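Local coordinates for protein metallopeptidase containing co-catalytic metalloactive site (Shewanella denitrificans OS217, PDB 3B2Y) that probably acts as a zinc-dependent metallocarboxypeptidase of the M14 family or a related ester-bond hydrolase, and is seen here with nickel in its metal site, at residues G77-G82 with T168-V173; L174-Y179 with G249-D254. One frame throughout, in Å; residues are numbered along the deposited sequence.

Interaction 1 of 2, residues G77-G82 with T168-V173; sequences GEEAAG and TCHEDV. With NI (nickel (II) ion), chain C.
Glu79 OE1 is held from two directions. It binds the nickel ion at 2.1 Å. Glu171 N also donates a nearly straight hydrogen bond (167°) to Glu79 OE1 at 3.2 Å, from well above the carboxylate plane. Glu79 OE2 binds the same nickel at 2.2 Å, making the carboxylate bidentate. Arg119 gives OE2 a hydrogen bond. His170 offers ND1 to the metal at 2.2 Å, beside OE1 and roughly opposite OE2, its ring plane turned 62° from the carboxylate. With His76 these residues form the metal site of the M14 family: the His-x-x-Glu pair His76 and Glu79 follows strand 68-73, and His170 is near the end of the neighbouring parallel strand 165-172. Water 3 also binds the metal at 2.3 Å; a second water modelled nearer to it is doubtful. Behind Glu79, Glu171 reaches the chain where it enters helix 81-92. Its CG lies anti to the carbonyl carbon (chi1 -50°) and the chain runs on extended, bringing OE2 within 3.0 Å of Ala81 N, which bonds to it from above the carboxylate plane; OE1 forms a salt bridge with Arg256 and a hydrogen bond with Thr247. With an alanine at Glu171, Ala81 N, Thr247 and the charge of Arg256 would probably lose their carboxylate, and a gap would open beside CA and CB of Glu79. Water 2 bridges Glu79 O and Cys169 O.

Interaction 2 of 2, residues L174-Y179 with G249-D254; sequences LMNETY and GQEDFD
The backbone of Gln250 meets that of Met175, a selenomethionine here, through the one direct hydrogen bond between 174-179 and 249-254: Gln250 N donates to Met175 O at 3.1 Å (N-H...O angle 157°). The remaining contacts are van der Waals and centre on the side chain of Gln250. Its CB lies 3.3 Å from Met175 O, and its CG rests 3.4 Å from Leu174 O. CG stands beside its own backbone N (chi1 -69°) and the chain bends at chi2, which folds the amide back over Leu174; NE2 then finds its hydrogen-bond partner in Val173 O, just before the segment. The contact joins two loops at the surface of the α/β fold, one leading from strand 165-172 to strand 179-183, the other from strand 242-248 into helix 253-271, where Asp252 is the N-cap and accepts a bond from Arg255 N. One residue further on from Met175, Asn176 sets its amide against Gln250 CB, Asn176 OD1 approaching to 3.6 Å, and the two side-chain amide planes stand 80° apart. Glu251 adds looser packing, its CG 3.9 Å from Asn176 O.

In the fold
Interactions 1 and 2 lie in series along the chain, with centres about 10 Å apart, and segment 174-179 follows directly on 168-173. Interaction 1 includes strand 165-172 of the central mixed sheet; interaction 2 joins loops that follow strands 165-172 and 242-248, which run parallel as neighbours. Interaction 1 is buried at the metal site; interaction 2 sits nearer the surface. A probable hydrogen bond between Asp172 OD2 and Tyr179 OH links them, while Phe253 at the start of helix 253-271 packs against Ala80 and Ala81. The side chain of Met175 lies about 7 Å from that of Glu246, the predicted proton donor or acceptor, while Gly249 is about 11 Å from the nickel.

Interaction 1 of 2, residues G77-G82 with T168-V173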
loop_
_atom_site.group_PDB
_atom_site.type_symbol
_atom_site.label_atom_id
_atom_site.label_comp_id
_atom_site.label_asym_id
_atom_site.label_seq_id
_atom_site.Cartn_x
_atom_site.Cartn_y
_atom_site.Cartn_z
ATOM N N GLY A 77 5.210 -4.076 9.143
ATOM C CA GLY A 77 6.542 -3.514 9.189
ATOM C C GLY A 77 7.645 -4.286 8.532
ATOM O O GLY A 77 8.663 -3.721 8.169
ATOM N N GLU A 78 7.448 -5.579 8.351
ATOM C CA GLU A 78 8.419 -6.398 7.607
ATOM C C GLU A 78 8.273 -6.166 6.076
ATOM O O GLU A 78 9.113 -6.618 5.311
ATOM C CB GLU A 78 8.307 -7.884 7.982
ATOM C CG GLU A 78 7.318 -8.801 7.273
ATOM C CD GLU A 78 5.896 -8.582 7.684
ATOM O OE1 GLU A 78 5.623 -7.467 8.155
ATOM O OE2 GLU A 78 5.036 -9.490 7.508
ATOM N N GLU A 79 7.190 -5.505 5.660
ATOM C CA GLU A 79 6.872 -5.295 4.234
ATOM C C GLU A 79 7.383 -3.943 3.731
ATOM O O GLU A 79 6.644 -3.153 3.175
ATOM C CB GLU A 79 5.353 -5.438 4.051
ATOM C CG GLU A 79 4.927 -6.858 4.429
ATOM C CD GLU A 79 3.412 -7.132 4.364
ATOM O OE1 GLU A 79 2.684 -6.277 3.833
ATOM O OE2 GLU A 79 2.988 -8.195 4.944
ATOM N N ALA A 80 8.678 -3.693 3.957
ATOM C CA ALA A 80 9.289 -2.358 3.826
ATOM C C ALA A 80 9.395 -1.821 2.384
ATOM O O ALA A 80 9.469 -0.581 2.157
ATOM C CB ALA A 80 10.669 -2.321 4.542
ATOM N N ALA A 81 9.344 -2.713 1.398
ATOM C CA ALA A 81 9.352 -2.301 -0.002
ATOM C C ALA A 81 8.155 -1.470 -0.423
ATOM O O ALA A 81 8.203 -0.742 -1.428
ATOM C CB ALA A 81 9.478 -3.549 -0.980
ATOM N N GLY A 82 7.056 -1.588 0.314
ATOM C CA GLY A 82 5.903 -0.740 0.039
ATOM C C GLY A 82 6.163 0.761 0.259
ATOM O O GLY A 82 6.089 1.558 -0.668
ATOM N N THR A 168 -3.322 -0.959 -2.132
ATOM C CA THR A 168 -2.422 -1.194 -1.021
ATOM C C THR A 168 -1.237 -2.020 -1.515
ATOM O O THR A 168 -1.368 -3.016 -2.338
ATOM C CB THR A 168 -3.106 -1.945 0.159
ATOM O OG1 THR A 168 -3.595 -3.203 -0.294
ATOM C CG2 THR A 168 -4.273 -1.201 0.686
ATOM N N CYS A 169 -0.071 -1.619 -1.029
ATOM C CA CYS A 169 1.168 -2.239 -1.449
ATOM C C CYS A 169 1.746 -3.000 -0.293
ATOM O O CYS A 169 2.349 -2.404 0.619
ATOM C CB CYS A 169 2.136 -1.153 -1.899
ATOM S SG CYS A 169 1.512 -0.510 -3.521
ATOM N N HIS A 170 1.531 -4.297 -0.344
ATOM C CA HIS A 170 2.084 -5.259 0.574
ATOM C C HIS A 170 3.229 -6.140 0.037
ATOM O O HIS A 170 3.614 -6.135 -1.147
ATOM C CB HIS A 170 0.946 -6.184 1.066
ATOM C CG HIS A 170 -0.038 -5.502 1.990
ATOM N ND1 HIS A 170 -0.217 -5.867 3.314
ATOM C CD2 HIS A 170 -0.927 -4.513 1.752
ATOM C CE1 HIS A 170 -1.137 -5.085 3.859
ATOM N NE2 HIS A 170 -1.597 -4.268 2.928
ATOM N N GLU A 171 3.759 -6.949 0.930
ATOM C CA GLU A 171 4.708 -7.950 0.528
ATOM C C GLU A 171 4.398 -9.242 1.241
ATOM O O GLU A 171 3.864 -9.257 2.348
ATOM C CB GLU A 171 6.141 -7.555 0.864
ATOM C CG GLU A 171 6.639 -6.160 0.436
ATOM C CD GLU A 171 8.172 -6.152 0.285
ATOM O OE1 GLU A 171 8.643 -6.629 -0.782
ATOM O OE2 GLU A 171 8.896 -5.641 1.210
ATOM N N ASP A 172 4.800 -10.317 0.632
ATOM C CA ASP A 172 4.709 -11.619 1.263
ATOM C C ASP A 172 6.150 -12.058 1.535
ATOM O O ASP A 172 6.880 -12.527 0.630
ATOM C CB ASP A 172 3.937 -12.570 0.381
ATOM C CG ASP A 172 3.595 -13.888 1.093
ATOM O OD1 ASP A 172 4.411 -14.317 1.936
ATOM O OD2 ASP A 172 2.525 -14.474 0.788
ATOM N N VAL A 173 6.543 -11.959 2.800
ATOM C CA VAL A 173 7.981 -11.896 3.151
ATOM C C VAL A 173 8.758 -13.152 2.824
ATOM O O VAL A 173 9.951 -13.097 2.534
ATOM C CB VAL A 173 8.196 -11.485 4.657
ATOM C CG1 VAL A 173 7.715 -12.589 5.599
ATOM C CG2 VAL A 173 9.650 -11.168 4.927
HETATM NI NI NI C . 1.006 -7.370 4.431
HETATM O O HOH W 1 4.713 -10.805 4.828
HETATM O O HOH W 2 4.116 -2.291 2.838
HETATM O O HOH W 3 1.241 -9.174 3.021
HETATM O O HOH W 4 -0.178 -8.732 4.606
#

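Interaction 2 of 2, residues L174-Y179 with G249-D254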
loop_
_atom_site.group_PDB
_atom_site.type_symbol
_atom_site.label_atom_id
_atom_site.label_comp_id
_atom_site.label_asym_id
_atom_site.label_seq_id
_atom_site.Cartn_x
_atom_site.Cartn_y
_atom_site.Cartn_z
ATOM N N LEU A 174 8.087 -14.284 2.877
ATOM C CA LEU A 174 8.737 -15.551 2.646
ATOM C C LEU A 174 8.622 -16.032 1.195
ATOM O O LEU A 174 9.249 -17.032 0.789
ATOM C CB LEU A 174 8.155 -16.570 3.649
ATOM C CG LEU A 174 8.300 -16.297 5.135
ATOM C CD1 LEU A 174 7.894 -17.526 5.950
ATOM C CD2 LEU A 174 9.711 -15.834 5.538
HETATM N N MSE A 175 7.880 -15.300 0.375
HETATM C CA MSE A 175 7.614 -15.715 -1.019
HETATM C C MSE A 175 8.770 -15.349 -1.940
HETATM O O MSE A 175 9.496 -14.387 -1.662
HETATM C CB MSE A 175 6.334 -15.042 -1.558
HETATM C CG MSE A 175 5.067 -15.653 -1.042
HETATM SE SE MSE A 175 4.845 -17.419 -1.789
HETATM C CE MSE A 175 4.054 -16.885 -3.498
ATOM N N ASN A 176 8.954 -16.133 -3.006
ATOM C CA ASN A 176 9.790 -15.727 -4.167
ATOM C C ASN A 176 9.005 -15.284 -5.414
ATOM O O ASN A 176 9.592 -14.714 -6.331
ATOM C CB ASN A 176 10.741 -16.854 -4.584
ATOM C CG ASN A 176 11.883 -17.027 -3.614
ATOM O OD1 ASN A 176 12.920 -16.357 -3.737
ATOM N ND2 ASN A 176 11.683 -17.877 -2.620
ATOM N N GLU A 177 7.696 -15.539 -5.417
ATOM C CA GLU A 177 6.803 -15.260 -6.522
ATOM C C GLU A 177 5.819 -14.172 -6.117
ATOM O O GLU A 177 5.610 -13.943 -4.918
ATOM C CB GLU A 177 6.030 -16.532 -6.883
ATOM C CG GLU A 177 6.854 -17.612 -7.584
ATOM C CD GLU A 177 6.201 -18.973 -7.475
ATOM O OE1 GLU A 177 5.507 -19.234 -6.450
ATOM O OE2 GLU A 177 6.412 -19.797 -8.394
ATOM N N THR A 178 5.244 -13.488 -7.114
ATOM C CA THR A 178 4.320 -12.403 -6.866
ATOM C C THR A 178 2.829 -12.703 -7.156
ATOM O O THR A 178 2.449 -13.623 -7.914
ATOM C CB THR A 178 4.767 -11.161 -7.664
ATOM O OG1 THR A 178 4.102 -9.995 -7.188
ATOM C CG2 THR A 178 4.454 -11.363 -9.182
ATOM N N TYR A 179 1.964 -11.875 -6.547
ATOM C CA TYR A 179 0.544 -12.028 -6.814
ATOM C C TYR A 179 -0.159 -10.768 -6.369
ATOM O O TYR A 179 0.478 -9.883 -5.829
ATOM C CB TYR A 179 -0.047 -13.307 -6.163
ATOM C CG TYR A 179 0.078 -13.366 -4.674
ATOM C CD1 TYR A 179 1.265 -13.766 -4.066
ATOM C CD2 TYR A 179 -1.000 -13.034 -3.856
ATOM C CE1 TYR A 179 1.385 -13.826 -2.682
ATOM C CE2 TYR A 179 -0.902 -13.126 -2.468
ATOM C CZ TYR A 179 0.298 -13.509 -1.883
ATOM O OH TYR A 179 0.393 -13.558 -0.506
ATOM N N GLY A 249 9.208 -11.197 -0.570
ATOM C CA GLY A 249 10.238 -10.658 0.328
ATOM C C GLY A 249 11.601 -11.332 0.263
ATOM O O GLY A 249 12.614 -10.810 0.806
ATOM N N GLN A 250 11.634 -12.510 -0.358
ATOM C CA GLN A 250 12.872 -13.263 -0.501
ATOM C C GLN A 250 13.654 -12.860 -1.731
ATOM O O GLN A 250 14.659 -13.465 -2.026
ATOM C CB GLN A 250 12.575 -14.774 -0.520
ATOM C CG GLN A 250 12.103 -15.252 0.840
ATOM C CD GLN A 250 13.081 -14.869 1.922
ATOM O OE1 GLN A 250 14.254 -15.273 1.877
ATOM N NE2 GLN A 250 12.628 -14.048 2.881
ATOM N N GLU A 251 13.171 -11.850 -2.445
ATOM C CA GLU A 251 13.827 -11.323 -3.613
ATOM C C GLU A 251 14.556 -10.008 -3.280
ATOM O O GLU A 251 14.535 -9.559 -2.140
ATOM C CB GLU A 251 12.801 -11.166 -4.753
ATOM C CG GLU A 251 12.675 -12.441 -5.607
ATOM C CD GLU A 251 13.897 -12.676 -6.525
ATOM O OE1 GLU A 251 15.022 -12.875 -6.015
ATOM O OE2 GLU A 251 13.739 -12.657 -7.770
ATOM N N ASP A 252 15.282 -9.472 -4.266
ATOM C CA ASP A 252 16.123 -8.291 -4.091
ATOM C C ASP A 252 15.282 -7.037 -3.711
ATOM O O ASP A 252 14.310 -6.718 -4.374
ATOM C CB ASP A 252 16.950 -8.039 -5.373
ATOM C CG ASP A 252 17.747 -6.743 -5.315
ATOM O OD1 ASP A 252 18.868 -6.751 -4.764
ATOM O OD2 ASP A 252 17.252 -5.702 -5.814
ATOM N N PHE A 253 15.706 -6.355 -2.654
ATOM C CA PHE A 253 14.941 -5.272 -2.089
ATOM C C PHE A 253 14.708 -4.183 -3.101
ATOM O O PHE A 253 13.603 -3.729 -3.268
ATOM C CB PHE A 253 15.640 -4.693 -0.843
ATOM C CG PHE A 253 14.821 -3.662 -0.129
ATOM C CD1 PHE A 253 13.706 -4.031 0.604
ATOM C CD2 PHE A 253 15.104 -2.311 -0.268
ATOM C CE1 PHE A 253 12.933 -3.089 1.240
ATOM C CE2 PHE A 253 14.323 -1.352 0.370
ATOM C CZ PHE A 253 13.239 -1.731 1.104
ATOM N N ASP A 254 15.762 -3.764 -3.781
ATOM C CA ASP A 254 15.613 -2.657 -4.728
ATOM C C ASP A 254 14.726 -3.023 -5.932
ATOM O O ASP A 254 13.978 -2.186 -6.435
ATOM C CB ASP A 254 16.983 -2.091 -5.108
ATOM C CG ASP A 254 17.582 -1.185 -3.988
ATOM O OD1 ASP A 254 16.805 -0.624 -3.156
ATOM O OD2 ASP A 254 18.834 -1.042 -3.938
#